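Succinate-semialdehyde dehydrogenase (NAD(P)(+)) (Marinobacter aquaeolei, PDB 3RH9) probably oxidises succinate semialdehyde to succinate with NAD+ or NADP+ as electron acceptor, as a member of the aldehyde dehydrogenase family. Local coordinates at residues Q376-D379 with R380-C384; G447-P450 with E451-F454; F338-V341 with K342-L345. All coordinates share one frame; numbering follows the deposited sequence.

Overall arrangement
The three contacts illustrate how local geometry is built at two places in one fold, one of them shared by contacts 1 and 3. Contact 3, two turns of helix 335-350, and contact 1, the turn leading into helix 383-386, are neighbours: their centres lie 14 Å apart, and Cys383 and Cys384 pack on the side chains of Arg343 and His344. Contact 2 is a buried reversal whose centre is 30 Å from each of the others, its nearest atoms about 17 Å from contact 1 and 18 Å from contact 3. It is the one near the predicted active-site Glu256, whose side chain comes within about 3 Å of that of Phe454, and the one touched by the second subunit.

Contact 1. Residues Q376-D379 with R380-C384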
loop_
_atom_site.group_PDB
_atom_site.type_symbol
_atom_site.label_atom_id
_atom_site.label_comp_id
_atom_site.label_asym_id
_atom_site.label_seq_id
_atom_site.Cartn_x
_atom_site.Cartn_y
_atom_site.Cartn_z
ATOM N N GLN A 376 13.420 37.211 -1.018
ATOM C CA GLN A 376 14.706 36.673 -0.626
ATOM C C GLN A 376 14.915 36.837 0.876
ATOM O O GLN A 376 14.338 37.718 1.503
ATOM C CB GLN A 376 15.829 37.342 -1.413
ATOM C CG GLN A 376 17.075 36.479 -1.476
ATOM C CD GLN A 376 18.045 36.878 -2.582
ATOM O OE1 GLN A 376 17.750 37.742 -3.424
ATOM N NE2 GLN A 376 19.218 36.239 -2.585
ATOM N N GLY A 377 15.717 35.959 1.451
ATOM C CA GLY A 377 16.020 36.023 2.868
ATOM C C GLY A 377 15.129 35.153 3.733
ATOM O O GLY A 377 14.844 35.500 4.881
ATOM N N VAL A 378 14.689 34.022 3.190
ATOM C CA VAL A 378 13.719 33.179 3.875
ATOM C C VAL A 378 14.363 32.051 4.672
ATOM O O VAL A 378 15.249 31.369 4.160
ATOM C CB VAL A 378 12.767 32.553 2.862
ATOM C CG1 VAL A 378 12.046 31.359 3.479
ATOM C CG2 VAL A 378 11.795 33.599 2.365
ATOM N N ASP A 379 13.911 31.843 5.912
ATOM C CA ASP A 379 14.440 30.753 6.743
ATOM C C ASP A 379 13.349 29.856 7.310
ATOM O O ASP A 379 12.171 30.111 7.109
ATOM C CB ASP A 379 15.340 31.282 7.872
ATOM C CG ASP A 379 14.583 32.124 8.897
ATOM O OD1 ASP A 379 14.264 31.595 9.981
ATOM O OD2 ASP A 379 14.317 33.316 8.625
ATOM N N ARG A 380 13.743 28.812 8.028
ATOM C CA ARG A 380 12.794 27.828 8.538
ATOM C C ARG A 380 11.734 28.403 9.473
ATOM O O ARG A 380 10.760 27.722 9.786
ATOM C CB ARG A 380 13.519 26.661 9.221
ATOM C CG ARG A 380 14.362 27.060 10.443
ATOM C CD ARG A 380 14.815 25.837 11.219
ATOM N NE ARG A 380 13.656 25.083 11.700
ATOM C CZ ARG A 380 13.632 23.761 11.882
ATOM N NH1 ARG A 380 14.710 23.033 11.625
ATOM N NH2 ARG A 380 12.526 23.159 12.311
ATOM N N GLU A 381 11.911 29.650 9.902
ATOM C CA GLU A 381 10.979 30.294 10.843
ATOM C C GLU A 381 9.745 30.818 10.134
ATOM O O GLU A 381 8.803 31.296 10.763
ATOM C CB GLU A 381 11.632 31.485 11.577
ATOM C CG GLU A 381 12.907 31.182 12.394
ATOM C CD GLU A 381 12.800 29.942 13.281
ATOM O OE1 GLU A 381 11.687 29.652 13.795
ATOM O OE2 GLU A 381 13.840 29.255 13.464
HETATM N N MSE A 382 9.758 30.747 8.814
HETATM C CA MSE A 382 8.708 31.389 8.056
HETATM C C MSE A 382 7.664 30.419 7.547
HETATM O O MSE A 382 7.982 29.311 7.099
HETATM C CB MSE A 382 9.335 32.172 6.925
HETATM C CG MSE A 382 10.568 32.869 7.415
HETATM SE SE MSE A 382 11.162 34.245 6.218
HETATM C CE MSE A 382 12.528 35.033 7.386
ATOM N N CYS A 383 6.414 30.859 7.629
ATOM C CA CYS A 383 5.267 30.053 7.246
ATOM C C CYS A 383 5.413 29.370 5.905
ATOM O O CYS A 383 5.111 28.178 5.772
ATOM C CB CYS A 383 4.029 30.926 7.204
ATOM S SG CYS A 383 3.607 31.448 8.816
ATOM N N CYS A 384 5.839 30.137 4.907
ATOM C CA CYS A 384 5.889 29.639 3.545
ATOM C C CYS A 384 6.941 28.546 3.445
ATOM O O CYS A 384 6.955 27.771 2.496
ATOM C CB CYS A 384 6.163 30.778 2.559
ATOM S SG CYS A 384 7.796 31.557 2.715
#
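Asp379 and Met382 close a type I beta turn between strand 373-376 and helix 383-386, and backbone hydrogen bonding defines it. Met382 N donates to Asp379 O at 3.0 Å with an N-H...O angle of 154°, standing above the carbonyl plane instead of on a lone pair. A second bond, from Glu381 N to Asp379 OD1, would complete an Asx turn; OD1 sits too close to a neighbour in the model, however, and this bond is best treated as doubtful.

Apolar contact fills the inner side. Met382, a selenomethionine in this crystal, turns its CG anti to its own carbonyl carbon (chi1 -41°) and then runs extended back across the preceding chain. Its SE comes to 3.6 Å from Val378 CA and 4.0 Å from Val378 CG2; the placing of the terminal CE is doubtful. The other methyl of Val378, CG1, meets Cys384 SG at 4.3 Å, while Pro395 of strand 393-399 packs on both Val378 and Cys384.

Charge is concentrated on the outer side, where the carboxylates of Asp379 and Glu381 are near neighbours, although how closely they approach is uncertain. Met382 occupies the N-cap position, right before the helix. The chemistry thus divides: the selenoether, the thiol of Cys384 and the aliphatic atoms of Val378 seal the buried side of the turn, while at the helix start the backbone amide of Cys383 is taken up by the carboxylate of Asp347 from helix 335-350.

Contact 2. Residues G447-P450 with E451-F454; sequences GPTP and EAPF
Thr449 and Ala452 bracket a type I beta turn that folds the chain back on itself, the directions of 448-450 and 451-454 lying 137° apart. Ala452 N donates to Thr449 O at 3.0 Å in a nearly straight bond (167°), although the donor stands well above the carbonyl plane. The same two residues are also bridged by a water, which accepts from Thr449 N at 2.8 Å and donates to Ala452 O at 2.9 Å. Pro453 and Phe454 open the Pro-Phe-Gly-Gly signature familiar from aldehyde dehydrogenases, and the reversal places Phe454 beside the predicted active-site Glu256.

At the open end of the reversal Pro448 lies on the Phe454 ring in a CH-pi contact, its CG over the centre of one face, with CB lying toward the CG side of the ring. The phenyl group is thrown back toward Pro448 because its CG lies anti to the backbone N (chi1 176°), and Val291 packs on both residues. An alanine at Phe454 would remove the face on which Pro448 rests and is likely to open a gap beside Val291 and the side chain of Glu256.

The second subunit covers part of the loop: its Pro136 packs on Thr449 and Glu451, and its Thr479 hydroxyl is hydrogen-bonded to Pro453 O. At the turn itself Glu451 bends at chi2 and brings its carboxylate back beside the Pro450 ring. There Thr449 OG1 donates to Glu451 OE1 at 2.6 Å, approaching nearly along the carboxylate's C-O direction.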
loop_
_atom_site.group_PDB
_atom_site.type_symbol
_atom_site.label_atom_id
_atom_site.label_comp_id
_atom_site.label_asym_id
_atom_site.label_seq_id
_atom_site.Cartn_x
_atom_site.Cartn_y
_atom_site.Cartn_z
ATOM N N GLY A 447 7.576 17.886 -14.076
ATOM C CA GLY A 447 6.816 17.084 -13.143
ATOM C C GLY A 447 6.710 15.652 -13.595
ATOM O O GLY A 447 7.472 15.209 -14.437
ATOM N N PRO A 448 5.743 14.920 -13.045
ATOM C CA PRO A 448 5.561 13.486 -13.315
ATOM C C PRO A 448 5.180 13.189 -14.773
ATOM O O PRO A 448 4.641 14.050 -15.473
ATOM C CB PRO A 448 4.404 13.096 -12.387
ATOM C CG PRO A 448 4.267 14.213 -11.415
ATOM C CD PRO A 448 4.737 15.445 -12.109
ATOM N N THR A 449 5.437 11.962 -15.215
ATOM C CA THR A 449 5.115 11.558 -16.580
ATOM C C THR A 449 4.475 10.163 -16.610
ATOM O O THR A 449 4.758 9.335 -15.744
ATOM C CB THR A 449 6.370 11.586 -17.456
ATOM O OG1 THR A 449 5.987 11.760 -18.821
ATOM C CG2 THR A 449 7.159 10.299 -17.298
ATOM N N PRO A 450 3.602 9.894 -17.602
ATOM C CA PRO A 450 2.881 8.616 -17.613
ATOM C C PRO A 450 3.814 7.416 -17.628
ATOM O O PRO A 450 3.464 6.369 -17.106
ATOM C CB PRO A 450 2.074 8.680 -18.915
ATOM C CG PRO A 450 1.952 10.122 -19.212
ATOM C CD PRO A 450 3.249 10.716 -18.772
ATOM N N GLU A 451 5.000 7.595 -18.202
ATOM C CA GLU A 451 5.986 6.538 -18.361
ATOM C C GLU A 451 6.754 6.163 -17.084
ATOM O O GLU A 451 7.550 5.224 -17.100
ATOM C CB GLU A 451 6.993 6.955 -19.424
ATOM C CG GLU A 451 6.412 7.269 -20.799
ATOM C CD GLU A 451 6.082 8.748 -21.002
ATOM O OE1 GLU A 451 5.894 9.467 -20.002
ATOM O OE2 GLU A 451 6.003 9.192 -22.171
ATOM N N ALA A 452 6.546 6.889 -15.984
ATOM C CA ALA A 452 7.329 6.627 -14.763
ATOM C C ALA A 452 6.551 6.798 -13.446
ATOM O O ALA A 452 5.625 7.587 -13.363
ATOM C CB ALA A 452 8.620 7.458 -14.756
ATOM N N PRO A 453 6.920 6.030 -12.414
ATOM C CA PRO A 453 6.135 6.063 -11.171
ATOM C C PRO A 453 6.234 7.400 -10.452
ATOM O O PRO A 453 7.298 8.016 -10.444
ATOM C CB PRO A 453 6.770 4.946 -10.324
ATOM C CG PRO A 453 8.169 4.738 -10.930
ATOM C CD PRO A 453 7.941 4.963 -12.401
ATOM N N PHE A 454 5.132 7.843 -9.859
ATOM C CA PHE A 454 5.111 9.097 -9.111
ATOM C C PHE A 454 4.245 8.965 -7.860
ATOM O O PHE A 454 3.154 8.407 -7.904
ATOM C CB PHE A 454 4.616 10.253 -9.982
ATOM C CG PHE A 454 4.478 11.558 -9.239
ATOM C CD1 PHE A 454 5.590 12.339 -8.967
ATOM C CD2 PHE A 454 3.239 12.008 -8.821
ATOM C CE1 PHE A 454 5.470 13.533 -8.285
ATOM C CE2 PHE A 454 3.112 13.209 -8.136
ATOM C CZ PHE A 454 4.225 13.964 -7.866
HETATM O O HOH W 1 6.860 10.236 -13.538
#

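Contact 3. Residues F338-V341 with K342-L345; sequences FDKV and KRHL
Helix 335-350, which packs against the catalytic-domain sheet containing strands 373-376 and 393-399, contributes two successive turns here, and Phe338 to Lys342 begins their regular alpha-helical i to i+4 bonding. The backbone N atoms of Lys342, Arg343, His344 and Leu345 donate in turn to the O atoms of Phe338, Asp339, Lys340 and Val341, at N to O distances of 2.8 to 3.1 Å.

Around this backbone the side chains sort by face. Leu345 is turned to the sheet, against Thr373, Val375 and Leu393, while Val341 meets Leu332 and Phe370. Phe338 also packs on Phe370, their ring planes about 65° apart, and the CD of Lys342 approaches the Phe338 ring obliquely.

On another face three basic or potentially basic side chains gather near one acid, Glu387, which lies outside these two turns. Its OE1 forms a salt bridge with Arg343 NH2, a hydrogen bond with His344 NE2 and a long, weak ion pair with Lys340 NZ, so the cluster is likely to be stabilised by the shared anion. Thr389 OG1 bonds His344 ND1, and with both ring nitrogens engaged the imidazole's rotation is fixed. The guanidinium carbon CZ of Arg343 lies at the edge of that ring, in its plane.

Lys340 runs alongside His344. With CG anti to the backbone N (chi1 -174°) and every later torsion extended, its aliphatic chain follows the imidazole: CG sits over one face of the ring, and farther out CE comes to 3.8 Å from His344 NE2. The same CG of Lys340 also lies 3.9 Å from Arg343 NH2.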
loop_
_atom_site.group_PDB
_atom_site.type_symbol
_atom_site.label_atom_id
_atom_site.label_comp_id
_atom_site.label_asym_id
_atom_site.label_seq_id
_atom_site.Cartn_x
_atom_site.Cartn_y
_atom_site.Cartn_z
ATOM N N PHE A 338 -6.181 32.374 -1.973
ATOM C CA PHE A 338 -5.644 33.719 -2.080
ATOM C C PHE A 338 -5.163 34.251 -0.720
ATOM O O PHE A 338 -4.050 34.741 -0.593
ATOM C CB PHE A 338 -6.695 34.651 -2.692
ATOM C CG PHE A 338 -6.179 36.015 -2.986
ATOM C CD1 PHE A 338 -6.474 37.076 -2.153
ATOM C CD2 PHE A 338 -5.370 36.242 -4.084
ATOM C CE1 PHE A 338 -5.977 38.346 -2.419
ATOM C CE2 PHE A 338 -4.874 37.504 -4.350
ATOM C CZ PHE A 338 -5.179 38.554 -3.514
ATOM N N ASP A 339 -5.993 34.148 0.307
ATOM C CA ASP A 339 -5.603 34.671 1.607
ATOM C C ASP A 339 -4.336 33.993 2.133
ATOM O O ASP A 339 -3.501 34.636 2.756
ATOM C CB ASP A 339 -6.760 34.576 2.609
ATOM C CG ASP A 339 -7.884 35.542 2.277
ATOM O OD1 ASP A 339 -7.690 36.382 1.382
ATOM O OD2 ASP A 339 -8.969 35.467 2.892
ATOM N N LYS A 340 -4.190 32.699 1.876
ATOM C CA LYS A 340 -3.000 31.980 2.308
ATOM C C LYS A 340 -1.749 32.498 1.599
ATOM O O LYS A 340 -0.730 32.782 2.241
ATOM C CB LYS A 340 -3.159 30.477 2.080
ATOM C CG LYS A 340 -2.008 29.643 2.643
ATOM C CD LYS A 340 -2.281 28.152 2.575
ATOM C CE LYS A 340 -1.276 27.402 3.431
ATOM N NZ LYS A 340 -1.682 25.990 3.653
ATOM N N VAL A 341 -1.814 32.629 0.278
ATOM C CA VAL A 341 -0.666 33.164 -0.435
ATOM C C VAL A 341 -0.341 34.545 0.125
ATOM O O VAL A 341 0.832 34.882 0.323
ATOM C CB VAL A 341 -0.847 33.214 -1.964
ATOM C CG1 VAL A 341 0.451 33.627 -2.620
ATOM C CG2 VAL A 341 -1.263 31.869 -2.484
ATOM N N LYS A 342 -1.376 35.329 0.416
ATOM C CA LYS A 342 -1.166 36.659 0.963
ATOM C C LYS A 342 -0.451 36.582 2.301
ATOM O O LYS A 342 0.562 37.245 2.509
ATOM C CB LYS A 342 -2.483 37.412 1.119
ATOM C CG LYS A 342 -2.277 38.894 1.410
ATOM C CD LYS A 342 -3.460 39.730 0.973
ATOM C CE LYS A 342 -4.590 39.673 1.974
ATOM N NZ LYS A 342 -5.445 40.890 1.827
ATOM N N ARG A 343 -0.979 35.745 3.186
ATOM C CA ARG A 343 -0.469 35.599 4.539
ATOM C C ARG A 343 0.997 35.132 4.614
ATOM O O ARG A 343 1.742 35.561 5.497
ATOM C CB ARG A 343 -1.385 34.671 5.342
ATOM C CG ARG A 343 -0.805 34.284 6.661
ATOM C CD ARG A 343 -1.738 33.449 7.486
ATOM N NE ARG A 343 -1.971 32.105 6.960
ATOM C CZ ARG A 343 -1.096 31.101 7.012
ATOM N NH1 ARG A 343 0.112 31.279 7.526
ATOM N NH2 ARG A 343 -1.428 29.910 6.525
ATOM N N HIS A 344 1.398 34.259 3.687
ATOM C CA HIS A 344 2.789 33.817 3.567
ATOM C C HIS A 344 3.650 34.924 3.040
ATOM O O HIS A 344 4.835 34.989 3.347
ATOM C CB HIS A 344 2.928 32.632 2.612
ATOM C CG HIS A 344 2.468 31.334 3.191
ATOM N ND1 HIS A 344 2.836 30.115 2.667
ATOM C CD2 HIS A 344 1.674 31.064 4.254
ATOM C CE1 HIS A 344 2.282 29.150 3.377
ATOM N NE2 HIS A 344 1.574 29.697 4.345
ATOM N N LEU A 345 3.083 35.784 2.210
ATOM C CA LEU A 345 3.866 36.923 1.759
ATOM C C LEU A 345 4.099 37.890 2.938
ATOM O O LEU A 345 5.223 38.224 3.279
ATOM C CB LEU A 345 3.184 37.614 0.592
ATOM C CG LEU A 345 4.061 38.664 -0.081
ATOM C CD1 LEU A 345 5.386 38.065 -0.504
ATOM C CD2 LEU A 345 3.329 39.274 -1.258
#